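Superoxide dismutase (Chaetomium thermophilum, PDB 4BR6) catalyses the dismutation of superoxide to hydrogen peroxide and oxygen at a manganese centre. Local coordinates at residues A20-L25 and Y166-E171; Q32-G37 and L64-G69; L72-F77 and G158-E163; E101-S106 and G136-V141; Q122-A127 and R143-P148. All coordinates share one frame; numbering follows the deposited sequence.

Overall arrangement
From the N terminus, helix 20-50 comes first and gives a segment to interactions 1 and 2. Interaction 2 closes a span of 26 mostly helical residues and packs helix 20-50 on helix 61-79, the alpha-hairpin. Farther along that helix, interaction 3 opens at 72-77 and closes on strand 153-160. Within its span lie interactions 4 and 5, whose segments alternate and so cross. Interaction 4 ties helix 94-104 to strand 138-144, and interaction 5 pairs that strand with 125-132. Interaction 1 closes last, at 166-171, and its span encloses all the others. Interactions 1 and 3 thus join the hairpin to the C-terminal part. Interactions 2, 3 and 5 touch one another round the metal.

Interaction 1. Residues A20-L25 and Y166-E171; sequences ARIMEL and YYLQYE
Apolar side chains carry the contact between I22 and L168. The two side chains lie alongside each other, pointing opposite ways, with I22 CG1 3.8 Å from L168 CB. I22 CG1 lies anti to the carbonyl carbon (chi1 -72°), and the chain runs on extended to CD1. That methyl reaches Q169 CB at 3.6 Å, where the two side chains meet at about a right angle. It also comes within 4.0 Å of Y166 CA, at the N-cap of helix 167-170. The CD1 methyl of L168 meets L25 CD1 at 3.6 Å. R21 CG also touches this methyl, at 3.9 Å.

The contact joins the start of helix 20-50, in the alpha-hairpin part of the iron/manganese superoxide dismutase fold, to the short helix 167-170 of the C-terminal part. The I22 side chain is about 8 Å from the manganese and about 5 Å from the side chain of its ligand H26.

The polar ends turn to other partners. R21 NH1 forms a salt bridge with E24 OE1 at 2.7 Å, with the carboxylate oxygen in the guanidinium plane. L25 CD2 lies over the centre of one guanidinium face. R21 also pairs with E171 of the second subunit, and Y167 OH bonds to H30 of that subunit. Q169 NE2 bonds to the backbone oxygen of P16.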
# COMPACT_ATOMS: atom_id res chain seq x y z
N ALA B 20 -6.47 25.11 -21.53
CA ALA B 20 -7.89 25.22 -21.23
C ALA B 20 -8.56 23.86 -21.32
O ALA B 20 -9.51 23.58 -20.59
CB ALA B 20 -8.54 26.18 -22.20
N ARG B 21 -8.09 23.01 -22.23
CA ARG B 21 -8.69 21.69 -22.35
C ARG B 21 -8.42 20.86 -21.09
O ARG B 21 -9.32 20.19 -20.59
CB ARG B 21 -8.21 20.95 -23.61
CG ARG B 21 -8.87 19.58 -23.82
CD ARG B 21 -10.40 19.66 -23.78
NE ARG B 21 -11.05 18.46 -24.34
CZ ARG B 21 -12.37 18.26 -24.33
NH1 ARG B 21 -13.19 19.15 -23.79
NH2 ARG B 21 -12.88 17.16 -24.87
N ILE B 22 -7.19 20.92 -20.58
CA ILE B 22 -6.85 20.20 -19.36
C ILE B 22 -7.73 20.68 -18.22
O ILE B 22 -8.39 19.87 -17.57
CB ILE B 22 -5.36 20.37 -18.99
CG1 ILE B 22 -4.49 19.58 -19.97
CG2 ILE B 22 -5.10 19.92 -17.55
CD1 ILE B 22 -3.00 19.79 -19.82
N MET B 23 -7.75 21.99 -18.00
CA MET B 23 -8.54 22.57 -16.93
C MET B 23 -10.01 22.16 -17.06
O MET B 23 -10.63 21.74 -16.09
CB MET B 23 -8.42 24.10 -16.93
CG MET B 23 -7.06 24.65 -16.50
SD MET B 23 -6.52 24.20 -14.83
CE MET B 23 -7.90 24.77 -13.83
N GLU B 24 -10.54 22.28 -18.27
CA GLU B 24 -11.94 21.93 -18.53
C GLU B 24 -12.26 20.49 -18.13
O GLU B 24 -13.22 20.23 -17.39
CB GLU B 24 -12.29 22.14 -20.01
CG GLU B 24 -13.66 21.57 -20.41
CD GLU B 24 -14.13 22.03 -21.77
OE1 GLU B 24 -13.50 21.63 -22.77
OE2 GLU B 24 -15.12 22.78 -21.83
N LEU B 25 -11.46 19.55 -18.64
CA LEU B 25 -11.62 18.13 -18.33
C LEU B 25 -11.41 17.86 -16.84
O LEU B 25 -12.21 17.18 -16.20
CB LEU B 25 -10.59 17.31 -19.10
CG LEU B 25 -10.77 17.15 -20.61
CD1 LEU B 25 -9.60 16.36 -21.18
CD2 LEU B 25 -12.07 16.46 -20.92
N TYR B 166 -1.48 16.96 -16.73
CA TYR B 166 -0.49 17.54 -17.65
C TYR B 166 -0.30 16.86 -19.00
O TYR B 166 0.29 17.46 -19.89
CB TYR B 166 0.88 17.62 -16.98
CG TYR B 166 1.47 16.29 -16.51
CD1 TYR B 166 2.21 15.47 -17.36
CD2 TYR B 166 1.32 15.87 -15.19
CE1 TYR B 166 2.75 14.26 -16.91
CE2 TYR B 166 1.86 14.68 -14.74
CZ TYR B 166 2.57 13.88 -15.60
OH TYR B 166 3.11 12.69 -15.13
N TYR B 167 -0.77 15.64 -19.18
CA TYR B 167 -0.33 14.86 -20.34
C TYR B 167 -0.75 15.44 -21.69
O TYR B 167 0.02 15.37 -22.65
CB TYR B 167 -0.76 13.40 -20.25
CG TYR B 167 0.24 12.44 -20.86
CD1 TYR B 167 0.24 12.17 -22.23
CD2 TYR B 167 1.21 11.81 -20.08
CE1 TYR B 167 1.15 11.30 -22.79
CE2 TYR B 167 2.12 10.94 -20.64
CZ TYR B 167 2.08 10.69 -21.99
OH TYR B 167 2.97 9.82 -22.55
N LEU B 168 -1.95 16.00 -21.78
CA LEU B 168 -2.43 16.58 -23.03
C LEU B 168 -1.49 17.66 -23.56
O LEU B 168 -1.28 17.77 -24.76
CB LEU B 168 -3.83 17.18 -22.85
CG LEU B 168 -5.00 16.20 -22.77
CD1 LEU B 168 -6.29 16.98 -22.52
CD2 LEU B 168 -5.11 15.33 -24.02
N GLN B 169 -0.92 18.43 -22.64
CA GLN B 169 -0.07 19.57 -23.01
C GLN B 169 1.41 19.19 -23.02
O GLN B 169 2.12 19.49 -23.98
CB GLN B 169 -0.27 20.74 -22.04
CG GLN B 169 0.63 21.94 -22.34
CD GLN B 169 0.24 23.19 -21.58
OE1 GLN B 169 -0.74 23.20 -20.84
NE2 GLN B 169 1.00 24.25 -21.76
N TYR B 170 1.87 18.55 -21.95
CA TYR B 170 3.29 18.22 -21.81
C TYR B 170 3.70 16.77 -22.11
O TYR B 170 4.89 16.46 -22.11
CB TYR B 170 3.75 18.55 -20.39
CG TYR B 170 3.62 20.01 -20.02
CD1 TYR B 170 4.64 20.92 -20.27
CD2 TYR B 170 2.48 20.47 -19.39
CE1 TYR B 170 4.51 22.25 -19.91
CE2 TYR B 170 2.34 21.79 -19.04
CZ TYR B 170 3.36 22.68 -19.29
OH TYR B 170 3.20 24.01 -18.92
N GLU B 171 2.73 15.88 -22.35
CA GLU B 171 3.03 14.48 -22.58
C GLU B 171 3.89 13.93 -21.43
O GLU B 171 3.61 14.21 -20.27
CB GLU B 171 3.71 14.31 -23.95
CG GLU B 171 2.79 14.67 -25.11
CD GLU B 171 3.50 14.78 -26.45
OE1 GLU B 171 4.73 15.05 -26.48
OE2 GLU B 171 2.83 14.62 -27.48

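Interaction 2. Residues Q32-G37 and L64-G69; sequences QTYVNG and LNFHGG
The alpha-hairpin of the iron/manganese superoxide dismutases brings helix 20-50 against helix 61-79, and here Y34, F66 and H67 form an aromatic cluster between them. The segment axes approach to 7.8 Å at an angle of 134°.

G37 lies over one face of the H67 imidazole, its CA 3.6 Å from the ring centroid and almost on the normal, a CH-pi contact. A side chain at G37 would run into this ring. F66 CD2 covers the opposite face, so the imidazole is sandwiched. Y34 CD1 meets H67 ND1 at 3.5 Å, rim to rim. H67 CG is anti to the carbonyl carbon (chi1 -70°), which lays the ring beside segment 32-37 of helix 20-50.

Y34 turns its edge to the face of F66 in a T-shaped stack. The centroids are 5.3 Å apart and the planes stand at 83°, with Y34 CE1 3.6 Å from F66 CE2. Y34 OH bonds to Q146, and the Y34 ring also meets that of H74, a manganese ligand.

The segments meet through ring and CH-pi packing rather than hydrogen bonds. The edge of Y34 is held against the face of F66 and the rim of H67, its hydroxyl by an amide.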
# COMPACT_ATOMS: atom_id res chain seq x y z
N GLN B 32 -15.82 16.14 -11.05
CA GLN B 32 -17.24 15.85 -10.99
C GLN B 32 -17.47 14.38 -10.67
O GLN B 32 -18.36 14.03 -9.90
CB GLN B 32 -17.91 16.20 -12.32
CG GLN B 32 -19.43 16.02 -12.36
CD GLN B 32 -20.18 17.03 -11.50
OE1 GLN B 32 -20.21 18.22 -11.81
NE2 GLN B 32 -20.79 16.55 -10.42
N THR B 33 -16.65 13.52 -11.27
CA THR B 33 -16.72 12.08 -11.05
C THR B 33 -16.49 11.74 -9.57
O THR B 33 -17.16 10.87 -9.01
CB THR B 33 -15.68 11.35 -11.92
OG1 THR B 33 -15.88 11.73 -13.29
CG2 THR B 33 -15.78 9.84 -11.80
N TYR B 34 -15.55 12.44 -8.95
CA TYR B 34 -15.24 12.26 -7.53
C TYR B 34 -16.37 12.74 -6.63
O TYR B 34 -16.68 12.10 -5.63
CB TYR B 34 -13.95 13.01 -7.16
CG TYR B 34 -12.68 12.43 -7.78
CD1 TYR B 34 -12.44 11.07 -7.78
CD2 TYR B 34 -11.75 13.26 -8.37
CE1 TYR B 34 -11.28 10.56 -8.35
CE2 TYR B 34 -10.61 12.76 -8.93
CZ TYR B 34 -10.38 11.42 -8.92
OH TYR B 34 -9.22 10.98 -9.50
N VAL B 35 -17.00 13.86 -6.98
CA VAL B 35 -18.17 14.34 -6.25
C VAL B 35 -19.29 13.28 -6.26
O VAL B 35 -19.84 12.93 -5.21
CB VAL B 35 -18.72 15.67 -6.85
CG1 VAL B 35 -20.10 16.02 -6.26
CG2 VAL B 35 -17.73 16.80 -6.58
N ASN B 36 -19.61 12.76 -7.44
CA ASN B 36 -20.72 11.82 -7.56
C ASN B 36 -20.41 10.54 -6.78
O ASN B 36 -21.29 9.97 -6.11
CB ASN B 36 -20.99 11.48 -9.03
CG ASN B 36 -21.39 12.70 -9.85
OD1 ASN B 36 -21.93 13.67 -9.32
ND2 ASN B 36 -21.14 12.65 -11.14
N GLY B 37 -19.15 10.13 -6.85
CA GLY B 37 -18.69 8.92 -6.19
C GLY B 37 -18.77 9.08 -4.69
O GLY B 37 -19.11 8.15 -3.98
N LEU B 64 -15.04 5.60 -0.41
CA LEU B 64 -15.18 6.81 0.39
C LEU B 64 -13.83 7.54 0.49
O LEU B 64 -13.76 8.77 0.35
CB LEU B 64 -15.69 6.50 1.80
CG LEU B 64 -15.74 7.72 2.74
CD1 LEU B 64 -16.66 8.83 2.20
CD2 LEU B 64 -16.16 7.29 4.14
N ASN B 65 -12.77 6.77 0.72
CA ASN B 65 -11.42 7.33 0.77
C ASN B 65 -11.06 7.97 -0.56
O ASN B 65 -10.62 9.12 -0.61
CB ASN B 65 -10.40 6.24 1.13
CG ASN B 65 -8.96 6.76 1.19
OD1 ASN B 65 -8.58 7.46 2.12
ND2 ASN B 65 -8.15 6.38 0.21
N PHE B 66 -11.25 7.21 -1.63
CA PHE B 66 -10.81 7.62 -2.96
C PHE B 66 -11.57 8.85 -3.45
O PHE B 66 -10.96 9.86 -3.84
CB PHE B 66 -10.98 6.46 -3.95
CG PHE B 66 -10.52 6.78 -5.36
CD1 PHE B 66 -9.20 7.07 -5.63
CD2 PHE B 66 -11.42 6.74 -6.41
CE1 PHE B 66 -8.79 7.35 -6.91
CE2 PHE B 66 -11.00 7.02 -7.71
CZ PHE B 66 -9.69 7.32 -7.95
N HIS B 67 -12.90 8.75 -3.44
CA HIS B 67 -13.75 9.84 -3.91
C HIS B 67 -13.79 10.98 -2.92
O HIS B 67 -13.85 12.14 -3.31
CB HIS B 67 -15.16 9.32 -4.18
CG HIS B 67 -15.24 8.42 -5.36
ND1 HIS B 67 -14.85 8.80 -6.62
CD2 HIS B 67 -15.62 7.12 -5.46
CE1 HIS B 67 -15.01 7.79 -7.46
NE2 HIS B 67 -15.48 6.76 -6.78
N GLY B 68 -13.77 10.66 -1.63
CA GLY B 68 -13.71 11.71 -0.64
C GLY B 68 -12.39 12.44 -0.76
O GLY B 68 -12.32 13.66 -0.58
N GLY B 69 -11.34 11.71 -1.11
CA GLY B 69 -10.03 12.30 -1.25
C GLY B 69 -9.94 13.16 -2.49
O GLY B 69 -9.37 14.24 -2.45

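Interaction 3. Residues L72-F77 and G158-E163; sequences LNHTLF and GIDAWE. With MN3 (manganese (III) ion), chain I.
H74 and D160 meet at the manganese, where helix 61-79 of the alpha-hairpin and strand 153-160 of the C-terminal sheet each supply a ligand. H74 NE2 binds the metal at 2.4 Å and D160 OD2 at 2.2 Å. The imidazole and carboxylate planes stand nearly perpendicular, at 87°. H26 and H164 complete the protein ligands, and water 1 is bound at 2.5 Å from the manganese. This water also lies over one face of the W162 ring.

The F77 ring turns one face to D160 CB, which sits nearer the rim than the centre, in a CH-pi contact 4.1 Å from the F77 centroid. F77 CG is anti to the backbone N (chi1 -168°), which swings the ring out from the helix to the strand. The ring and carboxylate planes are again almost at right angles. At the ring's edge, F77 CD1 meets G158 O at 3.4 Å. With an alanine at F77, D160 CB would probably lose its packing surface, leaving a gap between helix and strand beside the metal ligand.

The other carboxylate oxygen is used in an Asx turn. D160 OD1 accepts from W162 N at 3.1 Å, the donor lying above the carboxylate plane.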
# COMPACT_ATOMS: atom_id res chain seq x y z
N LEU B 72 -11.80 16.64 -1.91
CA LEU B 72 -11.01 17.56 -1.07
C LEU B 72 -9.78 18.11 -1.78
O LEU B 72 -9.47 19.30 -1.70
CB LEU B 72 -10.54 16.89 0.23
CG LEU B 72 -9.48 17.64 1.07
CD1 LEU B 72 -9.95 19.02 1.54
CD2 LEU B 72 -9.03 16.81 2.26
N ASN B 73 -9.05 17.22 -2.43
CA ASN B 73 -7.77 17.55 -3.02
C ASN B 73 -7.92 18.49 -4.17
O ASN B 73 -7.18 19.45 -4.28
CB ASN B 73 -7.04 16.31 -3.50
CG ASN B 73 -6.59 15.43 -2.38
OD1 ASN B 73 -6.46 15.86 -1.24
ND2 ASN B 73 -6.32 14.18 -2.70
N HIS B 74 -8.88 18.19 -5.04
CA HIS B 74 -9.12 19.08 -6.17
C HIS B 74 -9.73 20.39 -5.73
O HIS B 74 -9.42 21.44 -6.31
CB HIS B 74 -10.00 18.40 -7.20
CG HIS B 74 -9.35 17.23 -7.84
ND1 HIS B 74 -9.31 15.99 -7.25
CD2 HIS B 74 -8.67 17.12 -9.00
CE1 HIS B 74 -8.65 15.15 -8.04
NE2 HIS B 74 -8.26 15.81 -9.11
N THR B 75 -10.59 20.35 -4.72
CA THR B 75 -11.16 21.59 -4.18
C THR B 75 -10.05 22.54 -3.78
O THR B 75 -10.04 23.69 -4.21
CB THR B 75 -12.08 21.34 -2.99
OG1 THR B 75 -13.28 20.73 -3.47
CG2 THR B 75 -12.43 22.66 -2.30
N LEU B 76 -9.13 22.07 -2.94
CA LEU B 76 -8.00 22.89 -2.54
C LEU B 76 -7.10 23.28 -3.72
O LEU B 76 -6.59 24.38 -3.76
CB LEU B 76 -7.15 22.17 -1.50
CG LEU B 76 -7.82 21.88 -0.16
CD1 LEU B 76 -6.82 21.12 0.71
CD2 LEU B 76 -8.27 23.14 0.53
N PHE B 77 -6.90 22.35 -4.66
CA PHE B 77 -6.07 22.61 -5.84
C PHE B 77 -6.55 23.86 -6.60
O PHE B 77 -5.77 24.78 -6.84
CB PHE B 77 -6.07 21.40 -6.78
CG PHE B 77 -5.03 21.46 -7.88
CD1 PHE B 77 -3.74 21.89 -7.63
CD2 PHE B 77 -5.35 21.03 -9.16
CE1 PHE B 77 -2.80 21.93 -8.65
CE2 PHE B 77 -4.40 21.07 -10.18
CZ PHE B 77 -3.14 21.51 -9.92
N GLY B 158 -1.09 22.48 -2.76
CA GLY B 158 -0.96 21.21 -3.44
C GLY B 158 -0.69 21.34 -4.92
O GLY B 158 -1.12 22.30 -5.56
N ILE B 159 0.07 20.38 -5.45
CA ILE B 159 0.26 20.20 -6.88
C ILE B 159 -0.07 18.76 -7.27
O ILE B 159 0.52 17.81 -6.74
CB ILE B 159 1.70 20.52 -7.30
CG1 ILE B 159 2.03 21.98 -6.94
CG2 ILE B 159 1.90 20.26 -8.79
CD1 ILE B 159 3.48 22.42 -7.17
N ASP B 160 -1.02 18.61 -8.18
CA ASP B 160 -1.50 17.32 -8.65
C ASP B 160 -0.50 16.70 -9.61
O ASP B 160 -0.08 17.37 -10.56
CB ASP B 160 -2.80 17.59 -9.38
CG ASP B 160 -3.51 16.34 -9.80
OD1 ASP B 160 -3.08 15.21 -9.51
OD2 ASP B 160 -4.54 16.53 -10.44
N ALA B 161 -0.14 15.44 -9.39
CA ALA B 161 0.88 14.78 -10.21
C ALA B 161 0.35 13.61 -11.00
O ALA B 161 1.12 12.90 -11.63
CB ALA B 161 2.08 14.34 -9.35
N TRP B 162 -0.97 13.39 -10.97
CA TRP B 162 -1.60 12.43 -11.86
C TRP B 162 -1.32 12.89 -13.29
O TRP B 162 -1.21 14.08 -13.54
CB TRP B 162 -3.12 12.38 -11.67
CG TRP B 162 -3.60 11.71 -10.41
CD1 TRP B 162 -3.27 12.03 -9.13
CD2 TRP B 162 -4.52 10.62 -10.33
NE1 TRP B 162 -3.91 11.19 -8.25
CE2 TRP B 162 -4.70 10.32 -8.97
CE3 TRP B 162 -5.21 9.87 -11.28
CZ2 TRP B 162 -5.53 9.29 -8.53
CZ3 TRP B 162 -6.04 8.84 -10.84
CH2 TRP B 162 -6.20 8.57 -9.48
N GLU B 163 -1.21 11.95 -14.22
CA GLU B 163 -0.88 12.29 -15.59
C GLU B 163 -1.96 13.13 -16.26
O GLU B 163 -1.68 13.91 -17.17
CB GLU B 163 -0.59 11.01 -16.37
CG GLU B 163 0.73 10.36 -15.91
CD GLU B 163 0.99 8.98 -16.50
OE1 GLU B 163 0.03 8.20 -16.72
OE2 GLU B 163 2.17 8.67 -16.75
MN MN3 I . -6.42 15.41 -10.59
O HOH W 1 -6.32 13.08 -9.65

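Interaction 4. Residues E101-S106 and G136-V141; sequences EADFGS and GNLAIV
D103 OD2 accepts a nearly straight hydrogen bond from L138 N, 2.7 Å long with an N-H...O angle of 176°. It fastens helix 94-104 to the start of strand 138-144, an outer strand, within this chain, of the three-stranded antiparallel sheet in the C-terminal part. The donor stands above the carboxylate plane. L138 CB is also 3.7 Å from D103 OD2.

Next to this bond, the F104 ring leans on the strand. Its CE2 touches L138 CB at 3.7 Å, and its CE1 touches I140 CD1 at the same distance. Between them, A139 CA lies at the ring's edge, 3.6 Å from F104 CZ. F104 CG is anti to the carbonyl carbon (chi1 -61°), which directs the ring across the strand.

Farther out, F110 meets the F104 ring, and L138 packs on A99 and I100. D103 OD1 accepts from N137 ND2 of the fourth subunit, and the reverse pair also forms. Water 2 lies 2.5 Å from D103 OD1 and 2.9 Å from N137 OD1.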
# COMPACT_ATOMS: atom_id res chain seq x y z
N GLU B 101 11.28 30.26 4.60
CA GLU B 101 12.71 30.49 4.76
C GLU B 101 13.27 29.72 5.94
O GLU B 101 14.36 29.17 5.86
CB GLU B 101 12.98 31.99 4.91
CG GLU B 101 12.91 32.73 3.58
CD GLU B 101 13.09 34.24 3.71
OE1 GLU B 101 12.60 34.83 4.69
OE2 GLU B 101 13.73 34.83 2.82
N ALA B 102 12.50 29.65 7.02
CA ALA B 102 12.93 28.93 8.22
C ALA B 102 13.17 27.46 7.97
O ALA B 102 14.20 26.92 8.38
CB ALA B 102 11.89 29.09 9.30
N ASP B 103 12.23 26.81 7.28
CA ASP B 103 12.21 25.35 7.19
C ASP B 103 12.83 24.78 5.90
O ASP B 103 13.07 23.58 5.80
CB ASP B 103 10.78 24.84 7.38
CG ASP B 103 10.28 25.03 8.81
OD1 ASP B 103 11.12 25.06 9.74
OD2 ASP B 103 9.05 25.17 9.03
N PHE B 104 13.10 25.65 4.92
CA PHE B 104 13.66 25.20 3.65
C PHE B 104 14.85 26.05 3.19
O PHE B 104 15.44 25.78 2.15
CB PHE B 104 12.58 25.21 2.56
CG PHE B 104 11.41 24.29 2.85
CD1 PHE B 104 11.51 22.93 2.63
CD2 PHE B 104 10.22 24.79 3.33
CE1 PHE B 104 10.45 22.09 2.89
CE2 PHE B 104 9.15 23.95 3.59
CZ PHE B 104 9.27 22.60 3.37
N GLY B 105 15.21 27.06 3.97
CA GLY B 105 16.36 27.89 3.64
C GLY B 105 15.95 29.08 2.81
O GLY B 105 16.24 30.23 3.16
N SER B 106 15.26 28.81 1.71
CA SER B 106 14.76 29.85 0.84
C SER B 106 13.49 29.35 0.16
O SER B 106 13.12 28.18 0.31
CB SER B 106 15.82 30.23 -0.19
OG SER B 106 16.14 29.14 -1.03
N GLY B 136 3.80 24.11 13.87
CA GLY B 136 3.76 25.01 12.73
C GLY B 136 4.86 24.79 11.71
O GLY B 136 4.87 25.41 10.65
N ASN B 137 5.79 23.89 12.01
CA ASN B 137 6.86 23.60 11.07
C ASN B 137 6.29 23.13 9.72
O ASN B 137 5.30 22.42 9.69
CB ASN B 137 7.79 22.53 11.63
CG ASN B 137 8.56 23.00 12.85
OD1 ASN B 137 8.65 24.19 13.12
ND2 ASN B 137 9.13 22.05 13.58
N LEU B 138 6.90 23.58 8.63
CA LEU B 138 6.47 23.22 7.28
C LEU B 138 7.25 22.04 6.70
O LEU B 138 8.42 21.85 7.01
CB LEU B 138 6.66 24.42 6.33
CG LEU B 138 5.93 25.71 6.68
CD1 LEU B 138 6.22 26.72 5.60
CD2 LEU B 138 4.43 25.46 6.83
N ALA B 139 6.61 21.25 5.84
CA ALA B 139 7.28 20.14 5.17
C ALA B 139 6.64 19.87 3.82
O ALA B 139 5.54 20.34 3.52
CB ALA B 139 7.26 18.88 6.04
N ILE B 140 7.36 19.10 3.00
CA ILE B 140 6.81 18.60 1.75
C ILE B 140 6.47 17.12 1.95
O ILE B 140 7.33 16.34 2.34
CB ILE B 140 7.84 18.79 0.60
CG1 ILE B 140 8.10 20.28 0.36
CG2 ILE B 140 7.37 18.12 -0.70
CD1 ILE B 140 9.44 20.57 -0.28
N VAL B 141 5.22 16.75 1.71
CA VAL B 141 4.83 15.35 1.77
C VAL B 141 4.29 14.95 0.42
O VAL B 141 3.92 15.81 -0.38
CB VAL B 141 3.76 15.09 2.85
CG1 VAL B 141 4.30 15.48 4.24
CG2 VAL B 141 2.45 15.84 2.52
O HOH W 2 10.67 25.90 12.04

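Interaction 5. Residues Q122-A127 and R143-P148; sequences QGSGWA and RANQDP
The indole of W126 has the carbonyl of N145 and the amide of Q146 at its edge. N145 O lies in the ring plane, 3.1 Å from W126 CD1. Q146 OE1 accepts from W126 NE1 at 2.8 Å, a bent bond with the oxygen 27° out of the indole plane. The ring and amide planes are 62° apart. Q146 bends at chi2 (-62°), which carries its amide back to the indole. H74 and F77 contact the ring edge-to-face.

W126 stands on the antiparallel hairpin of strands 125-132 and 138-144. W126 and R143 are a hydrogen-bonded pair, with W126 N to R143 O and R143 N to W126 O both 2.9 Å. G125 and A144 form the next, non-hydrogen-bonded pair. N145, whose N bonds to S124 O at 2.7 Å, lies within a type II' turn from A144 to D147. Water 3 joins S124 N to N145 OD1.

A leucine in place of W126 would probably leave Q146 OE1 with one donor fewer and open a gap against H74 and F77.

Q146 OE1 also accepts from N73, and its NE2 donates to Y34 OH. The amide is gripped at both ends, consistent with W126 helping to set it beside manganese ligand H74.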
# COMPACT_ATOMS: atom_id res chain seq x y z
N GLN B 122 5.81 7.73 -7.84
CA GLN B 122 5.68 6.56 -8.71
C GLN B 122 4.20 6.23 -8.84
O GLN B 122 3.54 5.95 -7.85
CB GLN B 122 6.45 5.39 -8.10
CG GLN B 122 7.96 5.64 -8.07
CD GLN B 122 8.76 4.60 -7.30
OE1 GLN B 122 8.22 3.65 -6.74
NE2 GLN B 122 10.06 4.79 -7.28
N GLY B 123 3.65 6.28 -10.05
CA GLY B 123 2.21 6.14 -10.22
C GLY B 123 1.53 7.48 -9.99
O GLY B 123 2.13 8.53 -10.22
N SER B 124 0.29 7.47 -9.51
CA SER B 124 -0.50 8.68 -9.40
C SER B 124 -0.37 9.25 -8.00
O SER B 124 -0.35 8.51 -7.04
CB SER B 124 -1.97 8.38 -9.63
OG SER B 124 -2.18 7.77 -10.89
N GLY B 125 -0.31 10.57 -7.87
CA GLY B 125 -0.19 11.13 -6.54
C GLY B 125 -0.15 12.64 -6.52
O GLY B 125 -0.32 13.29 -7.55
N TRP B 126 0.09 13.18 -5.33
CA TRP B 126 0.03 14.60 -5.09
C TRP B 126 1.23 14.95 -4.24
O TRP B 126 1.62 14.15 -3.39
CB TRP B 126 -1.20 14.94 -4.26
CG TRP B 126 -2.50 14.91 -4.98
CD1 TRP B 126 -3.26 13.82 -5.25
CD2 TRP B 126 -3.21 16.03 -5.51
NE1 TRP B 126 -4.40 14.19 -5.93
CE2 TRP B 126 -4.38 15.54 -6.11
CE3 TRP B 126 -2.96 17.40 -5.55
CZ2 TRP B 126 -5.31 16.37 -6.72
CZ3 TRP B 126 -3.88 18.22 -6.16
CH2 TRP B 126 -5.03 17.71 -6.73
N ALA B 127 1.78 16.14 -4.44
CA ALA B 127 2.71 16.70 -3.46
C ALA B 127 2.08 17.94 -2.82
O ALA B 127 1.35 18.69 -3.48
CB ALA B 127 4.07 17.05 -4.09
N ARG B 143 1.45 12.09 -1.39
CA ARG B 143 0.33 11.18 -1.14
C ARG B 143 0.07 10.38 -2.40
O ARG B 143 0.14 10.92 -3.50
CB ARG B 143 -0.91 11.97 -0.72
CG ARG B 143 -0.74 12.68 0.61
CD ARG B 143 -0.95 11.72 1.78
NE ARG B 143 -0.79 12.35 3.08
CZ ARG B 143 0.37 12.53 3.71
NH1 ARG B 143 1.51 12.15 3.15
NH2 ARG B 143 0.40 13.10 4.91
N ALA B 144 -0.24 9.09 -2.24
CA ALA B 144 -0.54 8.24 -3.39
C ALA B 144 -2.00 8.44 -3.79
O ALA B 144 -2.87 8.60 -2.93
CB ALA B 144 -0.29 6.77 -3.06
N ASN B 145 -2.25 8.43 -5.09
CA ASN B 145 -3.61 8.45 -5.61
C ASN B 145 -4.37 9.68 -5.09
O ASN B 145 -3.98 10.79 -5.41
CB ASN B 145 -4.29 7.12 -5.31
CG ASN B 145 -3.53 5.95 -5.90
OD1 ASN B 145 -2.86 6.07 -6.92
ND2 ASN B 145 -3.61 4.80 -5.25
N GLN B 146 -5.43 9.49 -4.32
CA GLN B 146 -6.18 10.63 -3.76
C GLN B 146 -6.17 10.66 -2.25
O GLN B 146 -6.97 11.37 -1.65
CB GLN B 146 -7.64 10.64 -4.24
CG GLN B 146 -7.83 10.73 -5.75
CD GLN B 146 -7.26 11.99 -6.38
OE1 GLN B 146 -6.86 12.94 -5.70
NE2 GLN B 146 -7.24 12.01 -7.70
N ASP B 147 -5.26 9.92 -1.62
CA ASP B 147 -5.16 9.94 -0.17
C ASP B 147 -4.94 11.38 0.31
O ASP B 147 -4.15 12.10 -0.27
CB ASP B 147 -4.00 9.06 0.30
CG ASP B 147 -4.19 7.59 -0.06
OD1 ASP B 147 -5.32 7.20 -0.42
OD2 ASP B 147 -3.20 6.83 0.03
N PRO B 148 -5.67 11.81 1.35
CA PRO B 148 -5.56 13.20 1.79
C PRO B 148 -4.42 13.51 2.78
O PRO B 148 -3.83 12.62 3.36
CB PRO B 148 -6.90 13.45 2.49
CG PRO B 148 -7.34 12.10 2.94
CD PRO B 148 -6.84 11.13 1.94
O HOH W 3 -0.95 5.17 -8.70